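Local structure of adhesion and penetration protein autotransporter (Haemophilus influenzae, 3SYJ) at residues T146-R151 / I224-K229; K577-Q582 / N631-G636; S870-K875 / E899-E904. The protein promotes bacterial adherence, aggregation and host-cell invasion as a self-associating autotransporter passenger, and is probably also a serine protease. All coordinates share one frame; numbering follows the deposited sequence.

How the interactions relate
The three contacts follow one another along the passenger domain, each closing before the next opens. Interaction 1 lies in the N-terminal peptidase S6 domain, where the loop ahead of strand 151-155 meets strand 221-226. Interaction 2 joins strands 579-582 and 631-634 of the beta-helix stem. Interaction 3 joins two loops of the C-terminal pertactin-like region. The centres of interactions 1 and 2 are about 50 Å apart, those of 2 and 3 about 61 Å, and those of 1 and 3 about 87 Å. None touches another. They are independent local contacts, spread from the protease domain along the beta-helix to its C-terminal end. Interactions 2 and 3 also have residues within reach of the second subunit.

Interaction 1: residues T146-R151 / I224-K229; sequences TKYPER and IYDAEK
Two backbone hydrogen bonds join the segments. A227 N donates to K147 O at 2.8 Å, and Y225 N donates to E150 O at 2.9 Å. Between them the carbonyl of Y225 turns to Y148, whose CA lies 3.1 Å from Y225 O in a CA-H...O contact. The same oxygen sits at the edge of the Y148 ring.

The apolar contacts centre on I224. Its CG1 is trans to the backbone N (chi1 -163°), and the chain runs on extended, which brings CD1 to 3.4 Å from Y148 CB. CD1 also lies over one face of the R151 guanidinium, above its centre. R151 CG packs on I224 CG1. P149 CG meets the edge of the Y225 ring at CD2, and P149 CD lies against A227 CB. W232 meets the Y225 ring edge-to-face. K147 CG lies over one face of the Y148 ring, toward its rim, and also packs on E228 CD.

R151 and I224 form an antiparallel, non-hydrogen-bonded pair. Strands 151-155 and 221-226 are neighbours in an antiparallel sheet of the peptidase S6 domain, whose family belongs to the chymotrypsin-like PA clan. The contact lies away from the predicted active-site serine.

Water 1 bridges Y148 OH and D226 OD2, donating to the carboxylate at 2.7 Å. D226 OD1 accepts from K229 N at 2.9 Å, which makes an Asx motif and holds the turn after the strand. The K229 N-H comes from above the carboxylate plane. E150 leads its carboxylate away, and OE2 accepts from K45 N. K147 NZ stays 4.7 Å from E228 OE1, so any attraction between these charges is probably long-range.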
ATOM      1  N   THR A 146     -36.238 -49.939 -16.148  1.00 27.90           N
ATOM      2  CA  THR A 146     -35.990 -49.204 -14.916  1.00 27.37           C
ATOM      3  C   THR A 146     -34.722 -49.759 -14.288  1.00 23.80           C
ATOM      4  O   THR A 146     -33.833 -49.015 -13.885  1.00 26.55           O
ATOM      5  CB  THR A 146     -37.151 -49.349 -13.925  1.00 30.22           C
ATOM      6  OG1 THR A 146     -38.317 -48.707 -14.456  1.00 38.15           O
ATOM      7  CG2 THR A 146     -36.796 -48.698 -12.602  1.00 28.51           C
ATOM      8  N   LYS A 147     -34.640 -51.081 -14.234  1.00 25.41           N
ATOM      9  CA  LYS A 147     -33.453 -51.765 -13.737  1.00 29.28           C
ATOM     10  C   LYS A 147     -32.298 -51.655 -14.737  1.00 28.52           C
ATOM     11  O   LYS A 147     -31.139 -51.493 -14.347  1.00 27.09           O
ATOM     12  CB  LYS A 147     -33.781 -53.233 -13.446  1.00 31.16           C
ATOM     13  CG  LYS A 147     -32.643 -54.059 -12.844  1.00 37.76           C
ATOM     14  CD  LYS A 147     -33.107 -55.500 -12.610  1.00 38.48           C
ATOM     15  CE  LYS A 147     -31.986 -56.421 -12.140  1.00 38.40           C
ATOM     16  NZ  LYS A 147     -32.413 -57.860 -12.167  1.00 34.79           N
ATOM     17  N   TYR A 148     -32.628 -51.736 -16.025  1.00 23.65           N
ATOM     18  CA  TYR A 148     -31.642 -51.694 -17.100  1.00 22.37           C
ATOM     19  C   TYR A 148     -31.973 -50.586 -18.097  1.00 21.10           C
ATOM     20  O   TYR A 148     -32.522 -50.857 -19.166  1.00 21.35           O
ATOM     21  CB  TYR A 148     -31.637 -53.027 -17.840  1.00 22.76           C
ATOM     22  CG  TYR A 148     -31.238 -54.208 -16.984  1.00 25.97           C
ATOM     23  CD1 TYR A 148     -29.933 -54.361 -16.538  1.00 22.01           C
ATOM     24  CD2 TYR A 148     -32.165 -55.175 -16.634  1.00 31.71           C
ATOM     25  CE1 TYR A 148     -29.565 -55.444 -15.765  1.00 25.62           C
ATOM     26  CE2 TYR A 148     -31.809 -56.265 -15.860  1.00 29.33           C
ATOM     27  CZ  TYR A 148     -30.511 -56.395 -15.430  1.00 30.95           C
ATOM     28  OH  TYR A 148     -30.166 -57.481 -14.659  1.00 31.88           O
ATOM     29  N   PRO A 149     -31.645 -49.335 -17.749  1.00 16.54           N
ATOM     30  CA  PRO A 149     -32.046 -48.157 -18.528  1.00 16.21           C
ATOM     31  C   PRO A 149     -31.221 -47.929 -19.785  1.00 20.80           C
ATOM     32  O   PRO A 149     -31.753 -47.413 -20.767  1.00 21.32           O
ATOM     33  CB  PRO A 149     -31.808 -47.000 -17.561  1.00 17.11           C
ATOM     34  CG  PRO A 149     -30.791 -47.488 -16.617  1.00 17.80           C
ATOM     35  CD  PRO A 149     -30.967 -48.971 -16.494  1.00 17.75           C
ATOM     36  N   GLU A 150     -29.942 -48.288 -19.750  1.00 17.68           N
ATOM     37  CA  GLU A 150     -29.057 -48.070 -20.886  1.00 16.25           C
ATOM     38  C   GLU A 150     -28.532 -49.386 -21.457  1.00 16.96           C
ATOM     39  O   GLU A 150     -28.334 -50.364 -20.730  1.00 19.94           O
ATOM     40  CB  GLU A 150     -27.904 -47.151 -20.484  1.00 14.71           C
ATOM     41  CG  GLU A 150     -28.355 -45.853 -19.822  1.00 14.76           C
ATOM     42  CD  GLU A 150     -28.749 -44.770 -20.810  1.00 19.79           C
ATOM     43  OE1 GLU A 150     -28.773 -45.045 -22.030  1.00 23.31           O
ATOM     44  OE2 GLU A 150     -29.027 -43.632 -20.369  1.00 18.35           O
ATOM     45  N   ARG A 151     -28.329 -49.411 -22.769  1.00 16.57           N
ATOM     46  CA  ARG A 151     -27.810 -50.590 -23.447  1.00 16.19           C
ATOM     47  C   ARG A 151     -27.021 -50.124 -24.668  1.00 19.15           C
ATOM     48  O   ARG A 151     -27.494 -49.260 -25.408  1.00 20.40           O
ATOM     49  CB  ARG A 151     -28.950 -51.528 -23.868  1.00 14.48           C
ATOM     50  CG  ARG A 151     -28.687 -52.980 -23.504  1.00 20.94           C
ATOM     51  CD  ARG A 151     -29.356 -53.981 -24.426  1.00 17.13           C
ATOM     52  NE  ARG A 151     -30.703 -54.363 -24.023  1.00 25.29           N
ATOM     53  CZ  ARG A 151     -31.111 -55.616 -23.811  1.00 22.93           C
ATOM     54  NH1 ARG A 151     -30.277 -56.633 -23.944  1.00 18.22           N
ATOM     55  NH2 ARG A 151     -32.365 -55.853 -23.469  1.00 28.32           N
ATOM     56  N   ILE A 224     -25.080 -53.984 -21.061  1.00 14.68           N
ATOM     57  CA  ILE A 224     -26.288 -53.464 -20.443  1.00 14.67           C
ATOM     58  C   ILE A 224     -25.959 -52.798 -19.113  1.00 19.43           C
ATOM     59  O   ILE A 224     -25.086 -53.260 -18.372  1.00 16.95           O
ATOM     60  CB  ILE A 224     -27.375 -54.563 -20.286  1.00 20.34           C
ATOM     61  CG1 ILE A 224     -28.760 -53.940 -20.041  1.00 18.51           C
ATOM     62  CG2 ILE A 224     -26.988 -55.581 -19.204  1.00 16.38           C
ATOM     63  CD1 ILE A 224     -29.900 -54.936 -20.107  1.00 16.34           C
ATOM     64  N   TYR A 225     -26.633 -51.690 -18.825  1.00 16.46           N
ATOM     65  CA  TYR A 225     -26.395 -51.000 -17.569  1.00 16.63           C
ATOM     66  C   TYR A 225     -27.346 -51.479 -16.477  1.00 21.10           C
ATOM     67  O   TYR A 225     -28.565 -51.354 -16.609  1.00 16.98           O
ATOM     68  CB  TYR A 225     -26.533 -49.489 -17.735  1.00 14.93           C
ATOM     69  CG  TYR A 225     -26.060 -48.710 -16.514  1.00 15.36           C
ATOM     70  CD1 TYR A 225     -24.709 -48.619 -16.217  1.00 15.07           C
ATOM     71  CD2 TYR A 225     -26.960 -48.079 -15.667  1.00 16.15           C
ATOM     72  CE1 TYR A 225     -24.259 -47.914 -15.119  1.00 19.82           C
ATOM     73  CE2 TYR A 225     -26.523 -47.371 -14.559  1.00 20.29           C
ATOM     74  CZ  TYR A 225     -25.165 -47.293 -14.290  1.00 20.73           C
ATOM     75  OH  TYR A 225     -24.697 -46.594 -13.205  1.00 17.45           O
ATOM     76  N   ASP A 226     -26.775 -52.030 -15.407  1.00 20.21           N
ATOM     77  CA  ASP A 226     -27.525 -52.381 -14.206  1.00 20.28           C
ATOM     78  C   ASP A 226     -27.576 -51.161 -13.286  1.00 21.67           C
ATOM     79  O   ASP A 226     -26.565 -50.769 -12.714  1.00 25.38           O
ATOM     80  CB  ASP A 226     -26.853 -53.557 -13.492  1.00 23.28           C
ATOM     81  CG  ASP A 226     -27.687 -54.109 -12.346  1.00 25.20           C
ATOM     82  OD1 ASP A 226     -28.281 -53.313 -11.587  1.00 25.97           O
ATOM     83  OD2 ASP A 226     -27.743 -55.347 -12.197  1.00 26.69           O
ATOM     84  N   ALA A 227     -28.753 -50.560 -13.152  1.00 24.28           N
ATOM     85  CA  ALA A 227     -28.902 -49.312 -12.402  1.00 27.63           C
ATOM     86  C   ALA A 227     -28.880 -49.530 -10.890  1.00 29.58           C
ATOM     87  O   ALA A 227     -28.528 -48.630 -10.127  1.00 27.35           O
ATOM     88  CB  ALA A 227     -30.183 -48.599 -12.809  1.00 25.95           C
ATOM     89  N   GLU A 228     -29.268 -50.723 -10.459  1.00 27.57           N
ATOM     90  CA  GLU A 228     -29.234 -51.048  -9.042  1.00 30.55           C
ATOM     91  C   GLU A 228     -27.778 -51.173  -8.584  1.00 29.74           C
ATOM     92  O   GLU A 228     -27.378 -50.554  -7.596  1.00 33.05           O
ATOM     93  CB  GLU A 228     -30.049 -52.317  -8.787  1.00 31.08           C
ATOM     94  CG  GLU A 228     -31.300 -52.374  -9.670  1.00 33.73           C
ATOM     95  CD  GLU A 228     -32.334 -53.399  -9.221  1.00 47.22           C
ATOM     96  OE1 GLU A 228     -31.952 -54.548  -8.909  1.00 53.02           O
ATOM     97  OE2 GLU A 228     -33.538 -53.052  -9.191  1.00 46.95           O
ATOM     98  N   LYS A 229     -26.979 -51.932  -9.333  1.00 28.56           N
ATOM     99  CA  LYS A 229     -25.555 -52.095  -9.036  1.00 28.78           C
ATOM    100  C   LYS A 229     -24.722 -50.879  -9.448  1.00 26.47           C
ATOM    101  O   LYS A 229     -23.628 -50.667  -8.925  1.00 24.79           O
ATOM    102  CB  LYS A 229     -24.990 -53.334  -9.738  1.00 26.99           C
ATOM    103  CG  LYS A 229     -25.694 -54.653  -9.436  1.00 23.64           C
ATOM    104  CD  LYS A 229     -24.959 -55.802 -10.121  1.00 25.94           C
ATOM    105  CE  LYS A 229     -25.770 -57.089 -10.161  1.00 33.63           C
ATOM    106  NZ  LYS A 229     -25.929 -57.737  -8.832  1.00 35.05           N
TER
HETATM  107  O   HOH W   1     -27.464 -57.519 -13.859  1.00 29.07           O

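Interaction 2: residues K577-Q582 / N631-G636; sequences KGDITQ and NFQIKG
I580 CD1 approaches the F632 ring obliquely, 3.9 Å from CE1. The two side chains lie alongside each other and point the same way. W652 of strand 645-654 stacks on the F632 ring. The carboxylate of D579 stands almost perpendicular to the N631 amide, with planes 88° apart. N631 ND2 donates to D579 OD1 at 3.0 Å, on the syn side but 34° out of the carboxylate plane. OD1 also takes a weak bond from N631 N, and OD2 a weak one from Q633 NE2.

Strands 579-582 and 631-634 run parallel. Their backbone ladder includes I580 N to N631 O at 2.9 Å and Q633 N to I580 O at 2.8 Å. Q582 N to Q633 O extends it, and Q582 O then accepts from K635 N. This is the rung-to-rung pairing of a beta-helix stem. I580, F632, Q582 and I634 share the buried face. There Q582 OE1 lies near I634 CG2, and its NE2 donates to S638 O and K584 O.

On the face of D579, N631 and Q633, the carboxylate accepts one good amide bond from N631 and a weak one from Q633, which would probably favour its charged form.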
ATOM      1  N   LYS A 577       5.050 -27.970  -6.576  1.00 24.28           N
ATOM      2  CA  LYS A 577       5.662 -27.384  -5.403  1.00 22.73           C
ATOM      3  C   LYS A 577       7.146 -27.302  -5.744  1.00 26.73           C
ATOM      4  O   LYS A 577       7.928 -28.185  -5.397  1.00 24.45           O
ATOM      5  CB  LYS A 577       5.434 -28.280  -4.195  1.00 29.19           C
ATOM      6  CG  LYS A 577       4.833 -27.564  -3.002  1.00 43.70           C
ATOM      7  CD  LYS A 577       3.336 -27.333  -3.194  1.00 42.22           C
ATOM      8  CE  LYS A 577       2.745 -26.521  -2.040  1.00 52.54           C
ATOM      9  NZ  LYS A 577       1.270 -26.703  -1.907  1.00 49.75           N
ATOM     10  N   GLY A 578       7.517 -26.250  -6.464  1.00 26.09           N
ATOM     11  CA  GLY A 578       8.836 -26.134  -7.045  1.00 22.38           C
ATOM     12  C   GLY A 578       8.769 -25.242  -8.266  1.00 26.61           C
ATOM     13  O   GLY A 578       7.760 -24.577  -8.502  1.00 27.56           O
ATOM     14  N   ASP A 579       9.837 -25.236  -9.054  1.00 23.75           N
ATOM     15  CA  ASP A 579       9.957 -24.296 -10.152  1.00 22.84           C
ATOM     16  C   ASP A 579       9.992 -24.987 -11.495  1.00 25.07           C
ATOM     17  O   ASP A 579      10.241 -26.189 -11.579  1.00 25.77           O
ATOM     18  CB  ASP A 579      11.250 -23.496 -10.018  1.00 28.14           C
ATOM     19  CG  ASP A 579      11.297 -22.667  -8.767  1.00 27.02           C
ATOM     20  OD1 ASP A 579      10.224 -22.389  -8.192  1.00 28.14           O
ATOM     21  OD2 ASP A 579      12.414 -22.290  -8.364  1.00 35.43           O
ATOM     22  N   ILE A 580       9.753 -24.201 -12.541  1.00 20.41           N
ATOM     23  CA  ILE A 580      10.029 -24.611 -13.907  1.00 21.61           C
ATOM     24  C   ILE A 580      11.107 -23.679 -14.441  1.00 22.95           C
ATOM     25  O   ILE A 580      10.961 -22.450 -14.397  1.00 19.47           O
ATOM     26  CB  ILE A 580       8.774 -24.533 -14.812  1.00 17.95           C
ATOM     27  CG1 ILE A 580       7.702 -25.513 -14.334  1.00 21.88           C
ATOM     28  CG2 ILE A 580       9.131 -24.831 -16.260  1.00 15.59           C
ATOM     29  CD1 ILE A 580       6.410 -25.437 -15.128  1.00 21.72           C
ATOM     30  N   THR A 581      12.188 -24.276 -14.936  1.00 21.34           N
ATOM     31  CA  THR A 581      13.340 -23.536 -15.447  1.00 21.76           C
ATOM     32  C   THR A 581      13.589 -23.814 -16.926  1.00 24.95           C
ATOM     33  O   THR A 581      13.630 -24.968 -17.355  1.00 23.27           O
ATOM     34  CB  THR A 581      14.614 -23.909 -14.661  1.00 24.05           C
ATOM     35  OG1 THR A 581      14.435 -23.560 -13.284  1.00 20.71           O
ATOM     36  CG2 THR A 581      15.841 -23.182 -15.229  1.00 19.87           C
ATOM     37  N   GLN A 582      13.764 -22.754 -17.705  1.00 21.35           N
ATOM     38  CA  GLN A 582      14.113 -22.910 -19.111  1.00 21.02           C
ATOM     39  C   GLN A 582      15.450 -22.232 -19.418  1.00 22.28           C
ATOM     40  O   GLN A 582      15.650 -21.057 -19.106  1.00 25.18           O
ATOM     41  CB  GLN A 582      13.011 -22.345 -20.002  1.00 19.05           C
ATOM     42  CG  GLN A 582      13.296 -22.477 -21.480  1.00 21.06           C
ATOM     43  CD  GLN A 582      12.218 -21.844 -22.330  1.00 23.22           C
ATOM     44  OE1 GLN A 582      11.273 -21.251 -21.812  1.00 22.56           O
ATOM     45  NE2 GLN A 582      12.355 -21.962 -23.645  1.00 21.05           N
ATOM     46  N   ASN A 631       7.799 -20.827  -9.132  1.00 20.28           N
ATOM     47  CA  ASN A 631       8.445 -19.865 -10.011  1.00 22.84           C
ATOM     48  C   ASN A 631       8.640 -20.405 -11.413  1.00 22.70           C
ATOM     49  O   ASN A 631       8.882 -21.597 -11.605  1.00 21.35           O
ATOM     50  CB  ASN A 631       9.806 -19.431  -9.461  1.00 23.19           C
ATOM     51  CG  ASN A 631       9.716 -18.832  -8.070  1.00 29.76           C
ATOM     52  OD1 ASN A 631       9.609 -17.612  -7.905  1.00 24.28           O
ATOM     53  ND2 ASN A 631       9.756 -19.691  -7.058  1.00 27.87           N
ATOM     54  N   PHE A 632       8.533 -19.512 -12.390  1.00 18.60           N
ATOM     55  CA  PHE A 632       8.970 -19.794 -13.742  1.00 21.40           C
ATOM     56  C   PHE A 632      10.242 -18.992 -13.976  1.00 24.31           C
ATOM     57  O   PHE A 632      10.211 -17.768 -14.072  1.00 26.15           O
ATOM     58  CB  PHE A 632       7.905 -19.389 -14.762  1.00 20.60           C
ATOM     59  CG  PHE A 632       6.564 -20.018 -14.520  1.00 21.38           C
ATOM     60  CD1 PHE A 632       6.257 -21.257 -15.064  1.00 19.34           C
ATOM     61  CD2 PHE A 632       5.612 -19.369 -13.748  1.00 18.92           C
ATOM     62  CE1 PHE A 632       5.026 -21.839 -14.838  1.00 23.26           C
ATOM     63  CE2 PHE A 632       4.376 -19.940 -13.520  1.00 21.53           C
ATOM     64  CZ  PHE A 632       4.078 -21.179 -14.064  1.00 19.65           C
ATOM     65  N   GLN A 633      11.368 -19.684 -14.049  1.00 21.89           N
ATOM     66  CA  GLN A 633      12.630 -19.018 -14.299  1.00 24.24           C
ATOM     67  C   GLN A 633      13.026 -19.261 -15.739  1.00 21.64           C
ATOM     68  O   GLN A 633      13.552 -20.319 -16.082  1.00 24.70           O
ATOM     69  CB  GLN A 633      13.706 -19.540 -13.346  1.00 25.30           C
ATOM     70  CG  GLN A 633      13.179 -19.793 -11.950  1.00 27.72           C
ATOM     71  CD  GLN A 633      14.278 -19.975 -10.923  1.00 45.26           C
ATOM     72  OE1 GLN A 633      15.458 -19.752 -11.208  1.00 50.42           O
ATOM     73  NE2 GLN A 633      13.894 -20.377  -9.712  1.00 36.69           N
ATOM     74  N   ILE A 634      12.754 -18.284 -16.589  1.00 20.85           N
ATOM     75  CA  ILE A 634      13.135 -18.378 -17.984  1.00 24.36           C
ATOM     76  C   ILE A 634      14.491 -17.701 -18.107  1.00 25.77           C
ATOM     77  O   ILE A 634      14.570 -16.489 -18.287  1.00 26.73           O
ATOM     78  CB  ILE A 634      12.088 -17.698 -18.890  1.00 22.22           C
ATOM     79  CG1 ILE A 634      10.673 -18.062 -18.428  1.00 21.75           C
ATOM     80  CG2 ILE A 634      12.295 -18.068 -20.351  1.00 19.14           C
ATOM     81  CD1 ILE A 634      10.430 -19.560 -18.265  1.00 20.69           C
ATOM     82  N   LYS A 635      15.552 -18.492 -17.967  1.00 24.22           N
ATOM     83  CA  LYS A 635      16.921 -17.982 -17.954  1.00 25.07           C
ATOM     84  C   LYS A 635      17.487 -17.833 -19.361  1.00 26.73           C
ATOM     85  O   LYS A 635      18.589 -17.317 -19.546  1.00 30.89           O
ATOM     86  CB  LYS A 635      17.829 -18.915 -17.151  1.00 26.74           C
ATOM     87  CG  LYS A 635      17.418 -19.105 -15.700  1.00 28.16           C
ATOM     88  CD  LYS A 635      18.431 -19.974 -14.974  1.00 34.56           C
ATOM     89  CE  LYS A 635      18.103 -20.109 -13.497  1.00 38.17           C
ATOM     90  NZ  LYS A 635      19.084 -21.004 -12.822  1.00 39.89           N
ATOM     91  N   GLY A 636      16.740 -18.299 -20.350  1.00 25.17           N
ATOM     92  CA  GLY A 636      17.188 -18.218 -21.725  1.00 23.57           C
ATOM     93  C   GLY A 636      16.159 -18.858 -22.618  1.00 25.44           C
ATOM     94  O   GLY A 636      15.312 -19.612 -22.143  1.00 29.10           O
TER

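Interaction 3: residues S870-K875 / E899-E904; sequences SLFGYK and EPETLE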
ATOM      1  N   SER A 870     -12.121  26.917 -10.841  1.00 43.58           N
ATOM      2  CA  SER A 870     -13.142  27.730 -10.198  1.00 43.40           C
ATOM      3  C   SER A 870     -12.668  29.171 -10.185  1.00 43.92           C
ATOM      4  O   SER A 870     -11.975  29.591  -9.260  1.00 43.03           O
ATOM      5  CB  SER A 870     -13.403  27.271  -8.763  1.00 44.70           C
ATOM      6  OG  SER A 870     -14.333  28.133  -8.125  1.00 42.78           O
ATOM      7  N   LEU A 871     -13.030  29.923 -11.220  1.00 41.60           N
ATOM      8  CA  LEU A 871     -12.612  31.314 -11.332  1.00 42.73           C
ATOM      9  C   LEU A 871     -13.092  32.122 -10.135  1.00 44.32           C
ATOM     10  O   LEU A 871     -12.477  33.127  -9.773  1.00 41.56           O
ATOM     11  CB  LEU A 871     -13.114  31.937 -12.640  1.00 44.78           C
ATOM     12  CG  LEU A 871     -12.294  31.600 -13.892  1.00 46.63           C
ATOM     13  CD1 LEU A 871     -12.949  32.149 -15.151  1.00 41.95           C
ATOM     14  CD2 LEU A 871     -10.873  32.132 -13.760  1.00 43.85           C
ATOM     15  N   PHE A 872     -14.180  31.665  -9.517  1.00 43.93           N
ATOM     16  CA  PHE A 872     -14.731  32.340  -8.348  1.00 46.70           C
ATOM     17  C   PHE A 872     -13.750  32.381  -7.178  1.00 46.12           C
ATOM     18  O   PHE A 872     -13.627  33.400  -6.501  1.00 48.22           O
ATOM     19  CB  PHE A 872     -16.045  31.702  -7.900  1.00 47.33           C
ATOM     20  CG  PHE A 872     -16.643  32.361  -6.692  1.00 56.17           C
ATOM     21  CD1 PHE A 872     -17.551  33.400  -6.828  1.00 57.02           C
ATOM     22  CD2 PHE A 872     -16.275  31.963  -5.417  1.00 55.53           C
ATOM     23  CE1 PHE A 872     -18.093  34.016  -5.717  1.00 56.60           C
ATOM     24  CE2 PHE A 872     -16.812  32.577  -4.304  1.00 53.21           C
ATOM     25  CZ  PHE A 872     -17.723  33.603  -4.452  1.00 56.98           C
ATOM     26  N   GLY A 873     -13.067  31.268  -6.929  1.00 44.75           N
ATOM     27  CA  GLY A 873     -12.068  31.216  -5.875  1.00 41.79           C
ATOM     28  C   GLY A 873     -10.673  31.450  -6.424  1.00 41.70           C
ATOM     29  O   GLY A 873      -9.690  31.474  -5.679  1.00 38.68           O
ATOM     30  N   TYR A 874     -10.601  31.638  -7.739  1.00 41.84           N
ATOM     31  CA  TYR A 874      -9.333  31.696  -8.469  1.00 44.45           C
ATOM     32  C   TYR A 874      -8.430  30.485  -8.189  1.00 45.46           C
ATOM     33  O   TYR A 874      -7.236  30.625  -7.916  1.00 35.95           O
ATOM     34  CB  TYR A 874      -8.614  33.029  -8.237  1.00 42.54           C
ATOM     35  CG  TYR A 874      -9.233  34.171  -9.016  1.00 42.95           C
ATOM     36  CD1 TYR A 874      -8.926  34.367 -10.358  1.00 47.26           C
ATOM     37  CD2 TYR A 874     -10.137  35.043  -8.418  1.00 44.25           C
ATOM     38  CE1 TYR A 874      -9.495  35.406 -11.083  1.00 47.43           C
ATOM     39  CE2 TYR A 874     -10.713  36.086  -9.134  1.00 43.86           C
ATOM     40  CZ  TYR A 874     -10.390  36.262 -10.467  1.00 47.77           C
ATOM     41  OH  TYR A 874     -10.953  37.294 -11.192  1.00 41.48           O
ATOM     42  N   LYS A 875      -9.031  29.300  -8.275  1.00 44.21           N
ATOM     43  CA  LYS A 875      -8.330  28.032  -8.109  1.00 40.02           C
ATOM     44  C   LYS A 875      -8.485  27.210  -9.381  1.00 43.66           C
ATOM     45  O   LYS A 875      -9.430  27.416 -10.143  1.00 41.83           O
ATOM     46  CB  LYS A 875      -8.929  27.247  -6.940  1.00 46.84           C
ATOM     47  CG  LYS A 875      -8.833  27.937  -5.586  1.00 45.40           C
ATOM     48  CD  LYS A 875      -9.826  27.345  -4.592  1.00 47.15           C
ATOM     49  CE  LYS A 875      -9.484  25.901  -4.234  1.00 58.76           C
ATOM     50  NZ  LYS A 875      -8.354  25.793  -3.263  1.00 57.95           N
ATOM     51  N   GLU A 899     -19.629  33.714 -10.773  1.00 55.56           N
ATOM     52  CA  GLU A 899     -18.834  34.805 -11.282  1.00 52.84           C
ATOM     53  C   GLU A 899     -17.995  35.424 -10.156  1.00 54.98           C
ATOM     54  O   GLU A 899     -18.486  35.654  -9.069  1.00 53.45           O
ATOM     55  CB  GLU A 899     -19.758  35.823 -11.912  1.00 48.48           C
ATOM     56  CG  GLU A 899     -19.328  37.211 -11.803  1.00 52.72           C
ATOM     57  CD  GLU A 899     -20.007  38.104 -12.806  1.00 56.34           C
ATOM     58  OE1 GLU A 899     -20.940  37.691 -13.486  1.00 54.99           O
ATOM     59  OE2 GLU A 899     -19.592  39.230 -12.934  1.00 57.77           O
ATOM     60  N   PRO A 900     -16.723  35.679 -10.412  1.00 51.39           N
ATOM     61  CA  PRO A 900     -15.840  36.065  -9.336  1.00 50.85           C
ATOM     62  C   PRO A 900     -16.205  37.418  -8.764  1.00 52.48           C
ATOM     63  O   PRO A 900     -16.471  38.345  -9.485  1.00 49.67           O
ATOM     64  CB  PRO A 900     -14.463  36.088  -9.986  1.00 50.84           C
ATOM     65  CG  PRO A 900     -14.622  35.471 -11.316  1.00 43.52           C
ATOM     66  CD  PRO A 900     -16.019  35.528 -11.691  1.00 50.43           C
ATOM     67  N   GLU A 901     -16.228  37.503  -7.448  1.00 57.39           N
ATOM     68  CA  GLU A 901     -16.512  38.774  -6.780  1.00 57.74           C
ATOM     69  C   GLU A 901     -15.242  39.612  -6.616  1.00 51.72           C
ATOM     70  O   GLU A 901     -15.119  40.393  -5.676  1.00 52.20           O
ATOM     71  CB  GLU A 901     -17.182  38.536  -5.421  1.00 57.05           C
ATOM     72  CG  GLU A 901     -18.585  37.939  -5.520  1.00 61.71           C
ATOM     73  CD  GLU A 901     -19.148  37.480  -4.176  1.00 72.07           C
ATOM     74  OE1 GLU A 901     -18.395  37.475  -3.171  1.00 63.26           O
ATOM     75  OE2 GLU A 901     -20.349  37.120  -4.131  1.00 61.26           O
ATOM     76  N   THR A 902     -14.303  39.430  -7.539  1.00 47.15           N
ATOM     77  CA  THR A 902     -13.065  40.200  -7.574  1.00 44.87           C
ATOM     78  C   THR A 902     -12.326  39.935  -8.883  1.00 47.00           C
ATOM     79  O   THR A 902     -12.578  38.934  -9.555  1.00 45.75           O
ATOM     80  CB  THR A 902     -12.136  39.857  -6.397  1.00 51.31           C
ATOM     81  OG1 THR A 902     -10.902  40.571  -6.547  1.00 55.64           O
ATOM     82  CG2 THR A 902     -11.850  38.358  -6.353  1.00 47.65           C
ATOM     83  N   LEU A 903     -11.416  40.835  -9.244  1.00 43.59           N
ATOM     84  CA  LEU A 903     -10.660  40.698 -10.486  1.00 47.27           C
ATOM     85  C   LEU A 903      -9.191  40.324 -10.269  1.00 48.70           C
ATOM     86  O   LEU A 903      -8.382  41.141  -9.824  1.00 47.51           O
ATOM     87  CB  LEU A 903     -10.772  41.966 -11.343  1.00 41.71           C
ATOM     88  CG  LEU A 903     -11.812  41.935 -12.472  1.00 54.04           C
ATOM     89  CD1 LEU A 903     -13.233  42.175 -11.965  1.00 48.35           C
ATOM     90  CD2 LEU A 903     -11.455  42.950 -13.547  1.00 58.92           C
ATOM     91  N   GLU A 904      -8.857  39.080 -10.591  1.00 41.73           N
ATOM     92  CA  GLU A 904      -7.488  38.600 -10.497  1.00 45.66           C
ATOM     93  C   GLU A 904      -7.131  37.848 -11.771  1.00 50.80           C
ATOM     94  O   GLU A 904      -7.953  37.720 -12.681  1.00 51.81           O
ATOM     95  CB  GLU A 904      -7.325  37.660  -9.299  1.00 43.76           C
ATOM     96  CG  GLU A 904      -7.645  38.281  -7.956  1.00 45.98           C
ATOM     97  CD  GLU A 904      -6.659  39.366  -7.572  1.00 51.33           C
ATOM     98  OE1 GLU A 904      -5.552  39.401  -8.153  1.00 42.45           O
ATOM     99  OE2 GLU A 904      -6.996  40.183  -6.686  1.00 49.67           O
TER
HETATM  100  O   HOH W   2     -14.301  35.985  -6.171  1.00 44.04           O
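The hydroxyl of Y874 bridges two backbone groups of the facing loop. Y874 OH donates to T902 O at 2.8 Å and accepts from E904 N at 2.8 Å, the latter bond nearly straight at 170°. Y937 OH is a further hydrogen-bonding partner. E904 CB makes a CH-pi contact on one face of the ring, 3.5 Å from its centroid. L871 O lies over the centre of the opposite face. With CG of Y874 trans to the carbonyl carbon (chi1 -76°), the ring extends toward 899-904 until OH reaches both groups.

P900 CB approaches the Y874 ring obliquely, 3.8 Å from CE2. P900 CG meets L871 O at 3.5 Å. The edge of the F872 ring receives E899 O, 3.3 Å from CD1, while the E901 side chain runs alongside the ring. Water 2 donates to F872 O and accepts a weak bond from E901 N. T507 and Q508 of the second subunit pack on E901 and T902.

Y874 and K875 both face S870 in a G1 beta bulge. Y874 takes its left-handed conformation, usually glycine's, so the bulge residue itself meets 899-904. The bulge closes the turn between antiparallel strands 862-870 and 875-881 of the pertactin-like region.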